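Local coordinates for major centromere autoantigen B (Homo sapiens, PDB 1HLV), which binds the CENP-B box of centromeric DNA through two helix-turn-helix domains and kinks the DNA on binding, at residues C[8-13]-C[53-58]; C[57-60]-C[65-68]; C[102-107]-C[114-119]. All blocks are in the same frame, centred on the assembly; numbering follows the deposited sequence.

Interaction 1: residues C[8-13]-C[53-58]; sequences LTFREK and LASERK. With nucleotides of chain B.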
# COMPACT_ATOMS: atom_id res chain seq x y z
N LEU C 8 10.40 2.41 -7.31
CA LEU C 8 10.86 1.45 -6.32
C LEU C 8 9.71 0.84 -5.53
O LEU C 8 8.64 1.45 -5.42
CB LEU C 8 11.83 2.16 -5.36
CG LEU C 8 12.97 2.92 -6.05
CD1 LEU C 8 13.50 4.00 -5.14
CD2 LEU C 8 14.08 1.95 -6.43
N THR C 9 9.90 -0.36 -4.99
CA THR C 9 8.86 -1.00 -4.20
C THR C 9 8.96 -0.48 -2.77
O THR C 9 9.98 0.07 -2.37
CB THR C 9 9.00 -2.53 -4.13
OG1 THR C 9 10.20 -2.86 -3.42
CG2 THR C 9 9.03 -3.13 -5.53
N PHE C 10 7.90 -0.66 -2.00
CA PHE C 10 7.93 -0.20 -0.63
C PHE C 10 9.01 -0.92 0.15
O PHE C 10 9.64 -0.32 1.03
CB PHE C 10 6.55 -0.35 0.02
CG PHE C 10 5.59 0.71 -0.40
CD1 PHE C 10 4.47 0.41 -1.17
CD2 PHE C 10 5.83 2.05 -0.08
CE1 PHE C 10 3.61 1.42 -1.61
CE2 PHE C 10 4.97 3.06 -0.51
CZ PHE C 10 3.86 2.75 -1.27
N ARG C 11 9.25 -2.18 -0.18
CA ARG C 11 10.28 -2.94 0.50
C ARG C 11 11.66 -2.33 0.19
O ARG C 11 12.51 -2.23 1.07
CB ARG C 11 10.23 -4.41 0.09
CG ARG C 11 11.27 -5.29 0.76
CD ARG C 11 11.11 -5.35 2.28
NE ARG C 11 10.23 -6.43 2.73
CZ ARG C 11 8.92 -6.31 2.93
NH1 ARG C 11 8.31 -5.14 2.74
NH2 ARG C 11 8.21 -7.36 3.33
N GLU C 12 11.88 -1.91 -1.06
CA GLU C 12 13.15 -1.32 -1.47
C GLU C 12 13.39 0.04 -0.81
O GLU C 12 14.50 0.34 -0.36
CB GLU C 12 13.21 -1.17 -3.00
CG GLU C 12 13.46 -2.47 -3.76
CD GLU C 12 13.04 -2.38 -5.23
OE1 GLU C 12 13.55 -3.19 -6.05
OE2 GLU C 12 12.20 -1.53 -5.58
N LYS C 13 12.34 0.86 -0.76
CA LYS C 13 12.46 2.18 -0.14
C LYS C 13 12.63 2.01 1.36
O LYS C 13 13.31 2.80 2.01
CB LYS C 13 11.23 3.04 -0.47
CG LYS C 13 11.29 3.63 -1.88
CD LYS C 13 10.01 4.37 -2.29
CE LYS C 13 8.84 3.41 -2.49
NZ LYS C 13 7.70 4.05 -3.20
N LEU C 53 7.11 3.88 5.48
CA LEU C 53 7.08 2.76 6.42
C LEU C 53 5.64 2.36 6.75
O LEU C 53 5.37 1.19 7.05
CB LEU C 53 7.84 3.13 7.70
CG LEU C 53 9.37 3.24 7.52
CD1 LEU C 53 10.02 3.70 8.82
CD2 LEU C 53 9.93 1.89 7.10
N ALA C 54 4.72 3.32 6.71
CA ALA C 54 3.32 3.03 6.98
C ALA C 54 2.76 2.19 5.82
O ALA C 54 2.03 1.22 6.02
CB ALA C 54 2.52 4.33 7.13
N SER C 55 3.13 2.57 4.60
CA SER C 55 2.67 1.83 3.43
C SER C 55 3.20 0.40 3.45
O SER C 55 2.45 -0.55 3.23
CB SER C 55 3.09 2.54 2.15
OG SER C 55 2.37 3.75 2.02
N GLU C 56 4.49 0.24 3.73
CA GLU C 56 5.06 -1.09 3.79
C GLU C 56 4.25 -1.97 4.74
O GLU C 56 3.99 -3.13 4.45
CB GLU C 56 6.52 -1.04 4.25
CG GLU C 56 7.15 -2.42 4.43
CD GLU C 56 8.60 -2.33 4.87
OE1 GLU C 56 8.86 -1.74 5.94
OE2 GLU C 56 9.48 -2.85 4.15
N ARG C 57 3.86 -1.42 5.88
CA ARG C 57 3.06 -2.17 6.85
C ARG C 57 1.68 -2.47 6.27
O ARG C 57 1.19 -3.59 6.37
CB ARG C 57 2.90 -1.37 8.15
CG ARG C 57 4.06 -1.52 9.12
CD ARG C 57 3.84 -0.76 10.43
NE ARG C 57 4.47 0.57 10.45
CZ ARG C 57 3.82 1.72 10.36
NH1 ARG C 57 2.49 1.74 10.24
NH2 ARG C 57 4.49 2.86 10.39
N LYS C 58 1.08 -1.46 5.65
CA LYS C 58 -0.24 -1.58 5.05
C LYS C 58 -0.32 -2.67 3.98
O LYS C 58 -1.27 -3.46 3.97
CB LYS C 58 -0.64 -0.25 4.44
CG LYS C 58 -1.93 -0.28 3.66
CD LYS C 58 -2.10 1.01 2.87
CE LYS C 58 -3.36 0.99 2.04
NZ LYS C 58 -3.46 2.19 1.19
P DA B 14 9.56 7.54 -5.38
OP1 DA B 14 9.43 6.09 -5.15
OP2 DA B 14 10.00 8.44 -4.28
O5' DA B 14 10.51 7.78 -6.64
C5' DA B 14 10.18 7.20 -7.90
C4' DA B 14 10.81 7.99 -9.03
O4' DA B 14 10.12 9.24 -9.25
C3' DA B 14 12.27 8.36 -8.85
O3' DA B 14 12.83 8.40 -10.17
C2' DA B 14 12.19 9.75 -8.25
C1' DA B 14 11.00 10.34 -9.00
N9 DA B 14 10.21 11.35 -8.29
C8 DA B 14 9.82 11.33 -6.97
N7 DA B 14 8.97 12.28 -6.67
C5 DA B 14 8.83 12.99 -7.85
C6 DA B 14 8.04 14.10 -8.20
N6 DA B 14 7.18 14.68 -7.36
N1 DA B 14 8.15 14.59 -9.45
C2 DA B 14 8.98 13.97 -10.30
N3 DA B 14 9.76 12.91 -10.10
C4 DA B 14 9.63 12.46 -8.84

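Interaction 2: residues C[57-60]-C[65-68]; sequences RKYG and CRKT. With nucleotides of chain A.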
# COMPACT_ATOMS: atom_id res chain seq x y z
N ARG C 57 3.86 -1.42 5.88
CA ARG C 57 3.06 -2.17 6.85
C ARG C 57 1.68 -2.47 6.27
O ARG C 57 1.19 -3.59 6.37
CB ARG C 57 2.90 -1.37 8.15
CG ARG C 57 4.06 -1.52 9.12
CD ARG C 57 3.84 -0.76 10.43
NE ARG C 57 4.47 0.57 10.45
CZ ARG C 57 3.82 1.72 10.36
NH1 ARG C 57 2.49 1.74 10.24
NH2 ARG C 57 4.49 2.86 10.39
N LYS C 58 1.08 -1.46 5.65
CA LYS C 58 -0.24 -1.58 5.05
C LYS C 58 -0.32 -2.67 3.98
O LYS C 58 -1.27 -3.46 3.97
CB LYS C 58 -0.64 -0.25 4.44
CG LYS C 58 -1.93 -0.28 3.66
CD LYS C 58 -2.10 1.01 2.87
CE LYS C 58 -3.36 0.99 2.04
NZ LYS C 58 -3.46 2.19 1.19
N TYR C 59 0.66 -2.71 3.09
CA TYR C 59 0.67 -3.69 2.01
C TYR C 59 1.22 -5.07 2.38
O TYR C 59 1.14 -6.02 1.59
CB TYR C 59 1.41 -3.11 0.79
CG TYR C 59 0.66 -1.95 0.15
CD1 TYR C 59 1.10 -0.64 0.31
CD2 TYR C 59 -0.52 -2.17 -0.53
CE1 TYR C 59 0.36 0.44 -0.20
CE2 TYR C 59 -1.28 -1.11 -1.04
CZ TYR C 59 -0.84 0.19 -0.87
OH TYR C 59 -1.63 1.23 -1.35
N GLY C 60 1.76 -5.19 3.59
CA GLY C 60 2.28 -6.47 4.04
C GLY C 60 3.17 -7.21 3.06
O GLY C 60 4.13 -6.64 2.53
N CYS C 65 6.12 -5.82 -4.06
CA CYS C 65 5.69 -5.47 -5.40
C CYS C 65 5.04 -4.10 -5.51
O CYS C 65 5.21 -3.41 -6.50
CB CYS C 65 4.74 -6.54 -5.90
SG CYS C 65 5.45 -8.23 -5.73
N ARG C 66 4.28 -3.72 -4.48
CA ARG C 66 3.59 -2.44 -4.44
C ARG C 66 4.63 -1.32 -4.43
O ARG C 66 5.63 -1.41 -3.73
CB ARG C 66 2.74 -2.34 -3.17
CG ARG C 66 1.77 -1.19 -3.16
CD ARG C 66 0.61 -1.43 -4.11
NE ARG C 66 -0.29 -0.28 -4.17
CZ ARG C 66 -1.52 -0.31 -4.68
NH1 ARG C 66 -1.99 -1.45 -5.19
NH2 ARG C 66 -2.27 0.78 -4.69
N LYS C 67 4.39 -0.28 -5.22
CA LYS C 67 5.33 0.84 -5.27
C LYS C 67 4.66 2.16 -4.89
O LYS C 67 5.29 3.05 -4.31
CB LYS C 67 5.90 0.95 -6.69
CG LYS C 67 6.59 -0.31 -7.14
CD LYS C 67 7.04 -0.25 -8.58
CE LYS C 67 7.67 -1.58 -8.98
NZ LYS C 67 7.90 -1.67 -10.44
N THR C 68 3.37 2.25 -5.18
CA THR C 68 2.58 3.44 -4.93
C THR C 68 1.47 3.25 -3.90
O THR C 68 0.77 2.23 -3.88
CB THR C 68 1.96 3.88 -6.24
OG1 THR C 68 2.98 4.45 -7.07
CG2 THR C 68 0.85 4.87 -6.02
P DA A 13 1.83 -0.10 -8.33
OP1 DA A 13 2.09 -0.17 -6.86
OP2 DA A 13 2.09 -1.29 -9.18
O5' DA A 13 0.33 0.35 -8.57
C5' DA A 13 -0.20 1.46 -7.87
C4' DA A 13 -1.62 1.72 -8.31
O4' DA A 13 -1.65 2.38 -9.60
C3' DA A 13 -2.51 0.48 -8.46
O3' DA A 13 -3.80 0.84 -7.99
C2' DA A 13 -2.60 0.30 -9.96
C1' DA A 13 -2.64 1.75 -10.38
N9 DA A 13 -2.38 2.05 -11.79
C8 DA A 13 -1.51 1.43 -12.66
N7 DA A 13 -1.55 1.92 -13.88
C5 DA A 13 -2.50 2.94 -13.80
C6 DA A 13 -3.01 3.83 -14.76
N6 DA A 13 -2.65 3.84 -16.05
N1 DA A 13 -3.92 4.74 -14.35
C2 DA A 13 -4.31 4.71 -13.06
N3 DA A 13 -3.93 3.90 -12.08
C4 DA A 13 -3.00 3.03 -12.52
P DA A 14 -4.83 -0.27 -7.47
OP1 DA A 14 -4.56 -0.56 -6.04
OP2 DA A 14 -4.87 -1.38 -8.45
O5' DA A 14 -6.20 0.54 -7.54
C5' DA A 14 -6.26 1.86 -6.99
C4' DA A 14 -7.28 2.70 -7.72
O4' DA A 14 -6.68 3.27 -8.92
C3' DA A 14 -8.48 1.89 -8.18
O3' DA A 14 -9.68 2.20 -7.52
C2' DA A 14 -8.66 2.20 -9.65
C1' DA A 14 -7.57 3.19 -10.03
N9 DA A 14 -6.83 2.59 -11.14
C8 DA A 14 -5.92 1.57 -11.05
N7 DA A 14 -5.45 1.17 -12.20
C5 DA A 14 -6.08 1.99 -13.12
C6 DA A 14 -5.99 2.09 -14.52
N6 DA A 14 -5.19 1.32 -15.26
N1 DA A 14 -6.76 3.00 -15.14
C2 DA A 14 -7.56 3.78 -14.39
N3 DA A 14 -7.72 3.80 -13.07
C4 DA A 14 -6.94 2.87 -12.48
P DA A 12 5.09 1.91 -14.14
OP1 DA A 12 6.52 1.58 -14.12
OP2 DA A 12 4.21 1.35 -15.21
O5' DA A 12 4.48 1.51 -12.73
C5' DA A 12 5.01 2.09 -11.54
C4' DA A 12 3.91 2.33 -10.54
O4' DA A 12 3.06 3.42 -10.94
C3' DA A 12 3.00 1.14 -10.31
O3' DA A 12 2.68 1.11 -8.92
C2' DA A 12 1.78 1.47 -11.16
C1' DA A 12 1.71 2.99 -11.07
N9 DA A 12 1.14 3.67 -12.23
C8 DA A 12 1.50 3.51 -13.55
N7 DA A 12 0.88 4.33 -14.37
C5 DA A 12 0.05 5.07 -13.53
C6 DA A 12 -0.84 6.13 -13.79
N6 DA A 12 -1.03 6.66 -14.99
N1 DA A 12 -1.52 6.64 -12.74
C2 DA A 12 -1.31 6.12 -11.52
N3 DA A 12 -0.48 5.14 -11.16
C4 DA A 12 0.18 4.66 -12.22

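Interaction 3: residues C[102-107]-C[114-119]; sequences EKALRI and DDFTAS. With nucleotides of chain A.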
# COMPACT_ATOMS: atom_id res chain seq x y z
N GLU C 102 -21.51 -8.59 -0.77
CA GLU C 102 -22.82 -8.23 -0.24
C GLU C 102 -22.64 -7.14 0.81
O GLU C 102 -23.36 -6.13 0.83
CB GLU C 102 -23.44 -9.48 0.37
CG GLU C 102 -24.84 -9.33 0.89
CD GLU C 102 -25.35 -10.66 1.42
OE1 GLU C 102 -25.43 -11.62 0.63
OE2 GLU C 102 -25.65 -10.74 2.64
N LYS C 103 -21.67 -7.35 1.69
CA LYS C 103 -21.36 -6.41 2.75
C LYS C 103 -20.89 -5.07 2.19
O LYS C 103 -21.24 -4.03 2.72
CB LYS C 103 -20.29 -7.00 3.66
CG LYS C 103 -19.91 -6.12 4.83
CD LYS C 103 -21.09 -5.88 5.76
CE LYS C 103 -20.65 -5.16 7.02
NZ LYS C 103 -21.78 -4.91 7.95
N ALA C 104 -20.12 -5.10 1.11
CA ALA C 104 -19.61 -3.87 0.51
C ALA C 104 -20.74 -3.02 -0.07
O ALA C 104 -20.72 -1.79 0.04
CB ALA C 104 -18.60 -4.20 -0.57
N LEU C 105 -21.72 -3.68 -0.68
CA LEU C 105 -22.84 -2.95 -1.26
C LEU C 105 -23.69 -2.30 -0.16
O LEU C 105 -24.28 -1.24 -0.38
CB LEU C 105 -23.68 -3.88 -2.13
CG LEU C 105 -23.04 -4.29 -3.46
CD1 LEU C 105 -23.92 -5.29 -4.19
CD2 LEU C 105 -22.82 -3.05 -4.33
N ARG C 106 -23.75 -2.93 1.01
CA ARG C 106 -24.52 -2.40 2.13
C ARG C 106 -23.82 -1.20 2.75
O ARG C 106 -24.46 -0.22 3.13
CB ARG C 106 -24.72 -3.45 3.21
CG ARG C 106 -25.72 -4.53 2.88
CD ARG C 106 -25.59 -5.64 3.90
NE ARG C 106 -26.48 -6.77 3.66
CZ ARG C 106 -26.34 -7.96 4.25
NH1 ARG C 106 -25.34 -8.15 5.12
NH2 ARG C 106 -27.20 -8.94 4.00
N ILE C 107 -22.50 -1.28 2.89
CA ILE C 107 -21.71 -0.20 3.45
C ILE C 107 -21.83 1.00 2.50
O ILE C 107 -21.96 2.14 2.94
CB ILE C 107 -20.23 -0.61 3.59
CG1 ILE C 107 -20.12 -1.76 4.60
CG2 ILE C 107 -19.39 0.57 4.07
CD1 ILE C 107 -18.69 -2.27 4.81
N ASP C 114 -23.82 6.23 -4.06
CA ASP C 114 -24.77 5.70 -5.03
C ASP C 114 -24.11 5.14 -6.28
O ASP C 114 -24.72 4.37 -7.02
CB ASP C 114 -25.76 6.78 -5.43
CG ASP C 114 -26.35 7.50 -4.24
OD1 ASP C 114 -26.62 6.82 -3.21
OD2 ASP C 114 -26.55 8.73 -4.32
N ASP C 115 -22.86 5.51 -6.52
CA ASP C 115 -22.18 5.02 -7.70
C ASP C 115 -21.36 3.76 -7.48
O ASP C 115 -20.81 3.21 -8.43
CB ASP C 115 -21.30 6.13 -8.29
CG ASP C 115 -22.11 7.15 -9.08
OD1 ASP C 115 -23.36 7.03 -9.12
OD2 ASP C 115 -21.49 8.07 -9.66
N PHE C 116 -21.27 3.31 -6.23
CA PHE C 116 -20.51 2.10 -5.97
C PHE C 116 -21.32 0.94 -6.53
O PHE C 116 -22.53 0.86 -6.34
CB PHE C 116 -20.30 1.87 -4.49
CG PHE C 116 -19.39 0.71 -4.20
CD1 PHE C 116 -18.07 0.73 -4.63
CD2 PHE C 116 -19.85 -0.39 -3.49
CE1 PHE C 116 -17.21 -0.33 -4.37
CE2 PHE C 116 -19.01 -1.47 -3.22
CZ PHE C 116 -17.68 -1.44 -3.66
N THR C 117 -20.62 0.03 -7.20
CA THR C 117 -21.27 -1.11 -7.81
C THR C 117 -20.63 -2.41 -7.36
O THR C 117 -21.13 -3.49 -7.65
CB THR C 117 -21.18 -0.96 -9.35
OG1 THR C 117 -22.45 -0.54 -9.85
CG2 THR C 117 -20.75 -2.24 -10.02
N ALA C 118 -19.54 -2.30 -6.60
CA ALA C 118 -18.81 -3.48 -6.15
C ALA C 118 -18.42 -4.26 -7.41
O ALA C 118 -18.36 -5.49 -7.40
CB ALA C 118 -19.67 -4.34 -5.23
N SER C 119 -18.14 -3.51 -8.48
CA SER C 119 -17.75 -4.05 -9.78
C SER C 119 -16.67 -5.13 -9.71
O SER C 119 -15.88 -5.19 -8.77
CB SER C 119 -17.25 -2.92 -10.69
OG SER C 119 -15.89 -2.60 -10.43
P DG A 16 -15.91 1.11 -10.50
OP1 DG A 16 -16.95 1.53 -9.54
OP2 DG A 16 -15.08 -0.08 -10.19
O5' DG A 16 -16.56 0.89 -11.93
C5' DG A 16 -16.96 2.01 -12.71
C4' DG A 16 -17.32 1.57 -14.11
O4' DG A 16 -16.12 1.10 -14.78
C3' DG A 16 -18.31 0.40 -14.13
O3' DG A 16 -19.15 0.54 -15.28
C2' DG A 16 -17.40 -0.81 -14.25
C1' DG A 16 -16.23 -0.29 -15.07
N9 DG A 16 -14.95 -0.90 -14.76
C8 DG A 16 -14.50 -1.32 -13.53
N7 DG A 16 -13.29 -1.82 -13.57
C5 DG A 16 -12.93 -1.73 -14.91
C6 DG A 16 -11.73 -2.13 -15.57
O6 DG A 16 -10.73 -2.66 -15.09
N1 DG A 16 -11.78 -1.85 -16.93
C2 DG A 16 -12.85 -1.28 -17.58
N2 DG A 16 -12.71 -1.10 -18.89
N3 DG A 16 -13.97 -0.92 -16.99
C4 DG A 16 -13.94 -1.17 -15.66
P DG A 17 -20.65 -0.04 -15.24
OP1 DG A 17 -21.48 0.93 -16.01
OP2 DG A 17 -21.04 -0.42 -13.86
O5' DG A 17 -20.54 -1.40 -16.06
C5' DG A 17 -20.02 -1.40 -17.38
C4' DG A 17 -19.51 -2.79 -17.72
O4' DG A 17 -18.17 -2.99 -17.21
C3' DG A 17 -20.35 -3.92 -17.13
O3' DG A 17 -20.42 -4.98 -18.07
C2' DG A 17 -19.51 -4.40 -15.96
C1' DG A 17 -18.15 -4.26 -16.60
N9 DG A 17 -16.98 -4.37 -15.74
C8 DG A 17 -16.93 -4.34 -14.37
N7 DG A 17 -15.72 -4.53 -13.90
C5 DG A 17 -14.94 -4.67 -15.03
C6 DG A 17 -13.55 -4.91 -15.16
O6 DG A 17 -12.71 -5.06 -14.27
N1 DG A 17 -13.17 -4.99 -16.50
C2 DG A 17 -14.01 -4.85 -17.57
N2 DG A 17 -13.45 -4.95 -18.79
N3 DG A 17 -15.31 -4.64 -17.46
C4 DG A 17 -15.70 -4.56 -16.17

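Interaction 1: residues C[8-13]-C[53-58]
Ser-55 lays its CB over one face of the Phe-10 ring, and this CH-pi contact, with CB 3.5 Å from the ring centroid and displaced toward the CE2–CZ rim, is the apolar heart of the meeting between 8-13 and 53-58. Phe-10 CE2 comes within 3.3 Å of Ser-55 CB, while the CB atoms of Phe-10 and Glu-56 pass 4.3 Å apart. Beside it, on a more exposed flank, Arg-11 and Glu-56 form a salt bridge, NH1 to OE2 at 2.9 Å. The glutamate reaches out fully extended; the arginine chain starts away from helix 49-59 and folds back through bends at chi2 (62°) and chi3 (90°), which return NH1 to the carboxylate. The two side chains cross at about a right angle, with guanidinium and carboxylate planes 76° apart. Glu-56 OE1 has a weak bond to Ser-14 OG.

Further out, the start of helix 10-22 is fixed by a capping box: Glu-12 N donates to Thr-9 OG1 at 3.0 Å, and Thr-9 N returns a nearly straight bond of 2.6 Å to Glu-12 OE2. One turn on, Lys-13 NZ is hydrogen-bonded to Lys-67 O and makes a further, weak bond to OP1 of DA14 of chain B. The contact packs two helices of the N-terminal DNA-binding domain, of the helix-turn-helix class, beside the DNA backbone.

Interaction 2: residues C[57-60]-C[65-68]
OP1 of DA14 of chain A is gripped by both terminal nitrogens of Arg-66, NH1 at 2.8 Å and NH2 at 3.0 Å, and the phosphate oxygen lies in the guanidinium plane, at its edge. That guanidinium sits between protein and DNA. Tyr-59 covers one of its faces, CE2 being the atom above the plane, and the sugar of DA13 of chain A covers the opposite one. Ring and guanidinium are only 19° from parallel, and the atom centred over the ring is Arg-66 CG, 3.4 Å from the Tyr-59 ring centroid and almost exactly on the ring normal, in a CH-pi contact. A bend at chi2 (73°) lets the chain turn there, and Arg-66 NE moves on to lie 3.4 Å from Tyr-59 CZ.

A third bond should limit rotation of the group: Arg-66 NE donates to Thr-68 O over 2.7 Å. With NE tied to the loop and both terminal nitrogens on one phosphate, the charge is probably held facing the DNA. The loop backbone adds its own grip, since Lys-67 N (2.8 Å) and Thr-68 N (3.2 Å) both donate, nearly straight, to OP1 of DA13 of chain A. An arginine and two backbone N-H groups on adjacent phosphates are backbone contacts that read no base. At the rim of the ring, the Tyr-59 hydroxyl receives Lys-58 NZ and is also bonded to Asn-69.

Tyr-59 lies on helix 49-59, with Phe-10 of helix 10-22 meeting its ring at nearly parallel planes; the loop 65-68, leading on to helix 75-88, lies between helix 49-59 and the DNA backbone.

Interaction 3: residues C[102-107]-C[114-119]
Leu-105 and Ala-118 make the tightest part of this contact, Leu-105 CD2 reaching Ala-118 CB at 3.5 Å. With CG anti to the carbonyl carbon (chi1 -72°), the leucine turns its CD2 branch in to touch the Thr-117 carbonyl as well. Leu-105 CD2 also lies 4.1 Å from Phe-116 CD2. Phe-116 meets the helix with the CD2–CE2 side of its ring: Phe-116 CE2 lies 3.8 Å from Ala-104 CB and 3.7 Å from Ala-104 O. The loop curls back over the same ring, placing Ala-118 N above its centre. Trp-122 and Tyr-74 add edge-to-face ring contacts that extend this core.

The looser side is polar. Thr-117 points its CB away from the helix and offers Leu-105 little beyond its carbonyl. On the DNA flank, Ser-119 OG donates to OP2 of DG16 of chain A at 2.7 Å and, as N-cap of helix 120-129, accepts from Trp-122 N.

The contact thus packs helix 97-111 against the loop into helix 120-129 in a Tc5 transposase-type DNA-binding domain. No hydrogen bond or salt bridge joins 102-107 to 114-119, which suggests that apolar burial is the main force between them, while Ser-119 OG serves both phosphate and helix start.

Interactions 1 and 2 form one cluster, their centres 5 Å apart: both use helix 49-59, share Arg-57 and Lys-58, and touch directly where Phe-10 N and Lys-13 NZ probably bond to the carbonyls of Arg-66 and Lys-67. Interaction 3 comes later in the chain, about 29 Å from the first and 25 Å from the second between centres, and joins helix 97-111 to the loop before helix 120-129. Interaction 1 belongs to the CENP-B N-terminal DNA-binding domain and interaction 3 to the Tc5 transposase-type one. The loop of interaction 2 leads toward helix 75-88, so successive parts of the chain meet DNA backbone at separate places, consistent with two DNA-binding units on one box.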